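Local atomic coordinates of member of s1p family of ribosomal proteins (PDB entry 5YH1), a protein that probably acts as an exonuclease on nucleic acid, this chain being its manganese-binding DHH domain. Residues 260-265 with 297-302. Numbering follows the deposited sequence.
Sequences IDHEAF and YPEVKE
Val300 sets its CG2 methyl over one face of the His262 imidazole, a CH-pi contact with CG2 3.7 Å from the ring centroid and 23° off the normal. The methyl lies off-centre, toward the rim, with Val300 CG2 3.4 Å from His262 CG. With CG anti to the backbone N (chi1 176°), His262 carries its ring across to the helix of Val300.

Polar groups fix the ring's rotation. His262 ND1 donates to Glu263 OE1 at 2.7 Å, and that oxygen lies in the ring plane. His262 NE2 is hydrogen-bonded to Lys303 NZ. Glu299 only brushes the ring, its carboxylate turned 80° to it and OE2 3.7 Å from His262 CE1. Its main partner is Arg150 of the second subunit, which also forms a salt bridge with Glu263. A leucine in place of His262 would probably leave Glu263 OE1 without this donor, Lys303 NZ without its ring partner and Val300 CG2 without the imidazole face beneath it.

The contact packs helix 250-267 on helix 286-311, away from the manganese site. Tyr340, from a loop, meets the His262 ring edge-to-face and touches Val300. On helix 250-267, Ile260 and Ala264 touch helix 66-86, which follows strand 58-63 of the parallel sheet.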
loop_
_atom_site.group_PDB
_atom_site.type_symbol
_atom_site.label_atom_id
_atom_site.label_comp_id
_atom_site.label_asym_id
_atom_site.label_seq_id
_atom_site.Cartn_x
_atom_site.Cartn_y
_atom_site.Cartn_z
ATOM N N ILE A 260 6.906 21.297 4.916
ATOM C CA ILE A 260 5.622 20.658 4.588
ATOM C C ILE A 260 5.771 19.650 3.447
ATOM O O ILE A 260 5.306 18.508 3.561
ATOM C CB ILE A 260 4.535 21.685 4.240
ATOM C CG1 ILE A 260 4.139 22.470 5.497
ATOM C CG2 ILE A 260 3.310 20.988 3.660
ATOM C CD1 ILE A 260 3.367 23.740 5.216
ATOM N N ASP A 261 6.425 20.066 2.365
ATOM C CA ASP A 261 6.594 19.208 1.189
ATOM C C ASP A 261 7.452 17.969 1.503
ATOM O O ASP A 261 7.252 16.908 0.911
ATOM C CB ASP A 261 7.201 19.984 0.012
ATOM C CG ASP A 261 6.264 21.069 -0.538
ATOM O OD1 ASP A 261 5.028 20.981 -0.379
ATOM O OD2 ASP A 261 6.771 22.023 -1.150
ATOM N N HIS A 262 8.399 18.115 2.431
ATOM C CA HIS A 262 9.251 17.008 2.855
ATOM C C HIS A 262 8.448 16.029 3.716
ATOM O O HIS A 262 8.332 14.861 3.380
ATOM C CB HIS A 262 10.473 17.539 3.615
ATOM C CG HIS A 262 11.363 16.473 4.166
ATOM N ND1 HIS A 262 11.168 15.908 5.409
ATOM C CD2 HIS A 262 12.473 15.889 3.656
ATOM C CE1 HIS A 262 12.115 15.016 5.635
ATOM N NE2 HIS A 262 12.916 14.984 4.586
ATOM N N GLU A 263 7.867 16.521 4.805
ATOM C CA GLU A 263 7.062 15.667 5.669
ATOM C C GLU A 263 5.912 14.977 4.914
ATOM O O GLU A 263 5.654 13.788 5.130
ATOM C CB GLU A 263 6.526 16.434 6.891
ATOM C CG GLU A 263 7.600 17.021 7.800
ATOM C CD GLU A 263 8.618 15.998 8.292
ATOM O OE1 GLU A 263 9.688 15.858 7.657
ATOM O OE2 GLU A 263 8.357 15.340 9.322
ATOM N N ALA A 264 5.229 15.705 4.036
ATOM C CA ALA A 264 4.088 15.128 3.305
ATOM C C ALA A 264 4.507 14.014 2.344
ATOM O O ALA A 264 3.720 13.117 2.056
ATOM C CB ALA A 264 3.314 16.204 2.554
ATOM N N PHE A 265 5.726 14.094 1.830
ATOM C CA PHE A 265 6.297 13.015 1.037
ATOM C C PHE A 265 6.328 11.709 1.839
ATOM O O PHE A 265 6.013 10.647 1.313
ATOM C CB PHE A 265 7.713 13.393 0.563
ATOM C CG PHE A 265 8.418 12.295 -0.188
ATOM C CD1 PHE A 265 8.283 12.179 -1.564
ATOM C CD2 PHE A 265 9.224 11.378 0.484
ATOM C CE1 PHE A 265 8.934 11.166 -2.258
ATOM C CE2 PHE A 265 9.864 10.355 -0.202
ATOM C CZ PHE A 265 9.720 10.250 -1.574
ATOM N N TYR A 297 13.982 21.434 9.164
ATOM C CA TYR A 297 14.505 22.171 8.008
ATOM C C TYR A 297 15.986 21.904 7.676
ATOM O O TYR A 297 16.313 21.703 6.514
ATOM C CB TYR A 297 14.234 23.686 8.091
ATOM C CG TYR A 297 14.811 24.361 6.881
ATOM C CD1 TYR A 297 14.156 24.304 5.653
ATOM C CD2 TYR A 297 16.065 24.965 6.931
ATOM C CE1 TYR A 297 14.715 24.873 4.521
ATOM C CE2 TYR A 297 16.627 25.541 5.808
ATOM C CZ TYR A 297 15.953 25.498 4.612
ATOM O OH TYR A 297 16.524 26.069 3.503
ATOM N N PRO A 298 16.887 21.888 8.687
ATOM C CA PRO A 298 18.306 21.580 8.388
ATOM C C PRO A 298 18.501 20.223 7.697
ATOM O O PRO A 298 19.302 20.078 6.783
ATOM C CB PRO A 298 18.968 21.574 9.775
ATOM C CG PRO A 298 18.095 22.458 10.611
ATOM C CD PRO A 298 16.690 22.211 10.113
ATOM N N GLU A 299 17.740 19.248 8.139
ATOM C CA GLU A 299 17.731 17.913 7.554
ATOM C C GLU A 299 17.278 17.977 6.098
ATOM O O GLU A 299 17.896 17.381 5.227
ATOM C CB GLU A 299 16.823 17.044 8.433
ATOM C CG GLU A 299 16.329 15.717 7.909
ATOM C CD GLU A 299 15.374 15.069 8.907
ATOM O OE1 GLU A 299 15.506 15.324 10.138
ATOM O OE2 GLU A 299 14.471 14.331 8.462
ATOM N N VAL A 300 16.228 18.747 5.829
ATOM C CA VAL A 300 15.738 18.925 4.460
ATOM C C VAL A 300 16.780 19.611 3.583
ATOM O O VAL A 300 17.029 19.189 2.452
ATOM C CB VAL A 300 14.434 19.754 4.426
ATOM C CG1 VAL A 300 13.968 19.970 2.993
ATOM C CG2 VAL A 300 13.352 19.060 5.236
ATOM N N LYS A 301 17.383 20.670 4.114
ATOM C CA LYS A 301 18.392 21.414 3.390
ATOM C C LYS A 301 19.587 20.544 3.063
ATOM O O LYS A 301 20.137 20.628 1.966
ATOM C CB LYS A 301 18.848 22.622 4.214
ATOM C CG LYS A 301 19.932 23.448 3.553
ATOM C CD LYS A 301 20.401 24.559 4.478
ATOM C CE LYS A 301 21.198 25.598 3.708
ATOM N NZ LYS A 301 22.065 26.405 4.604
ATOM N N GLU A 302 20.011 19.730 4.021
ATOM C CA GLU A 302 21.164 18.869 3.807
ATOM C C GLU A 302 20.887 17.813 2.733
ATOM O O GLU A 302 21.749 17.544 1.896
ATOM C CB GLU A 302 21.596 18.197 5.111
ATOM C CG GLU A 302 22.908 17.432 4.991
ATOM C CD GLU A 302 23.317 16.775 6.294
ATOM O OE1 GLU A 302 22.488 16.061 6.901
ATOM O OE2 GLU A 302 24.473 16.970 6.717
#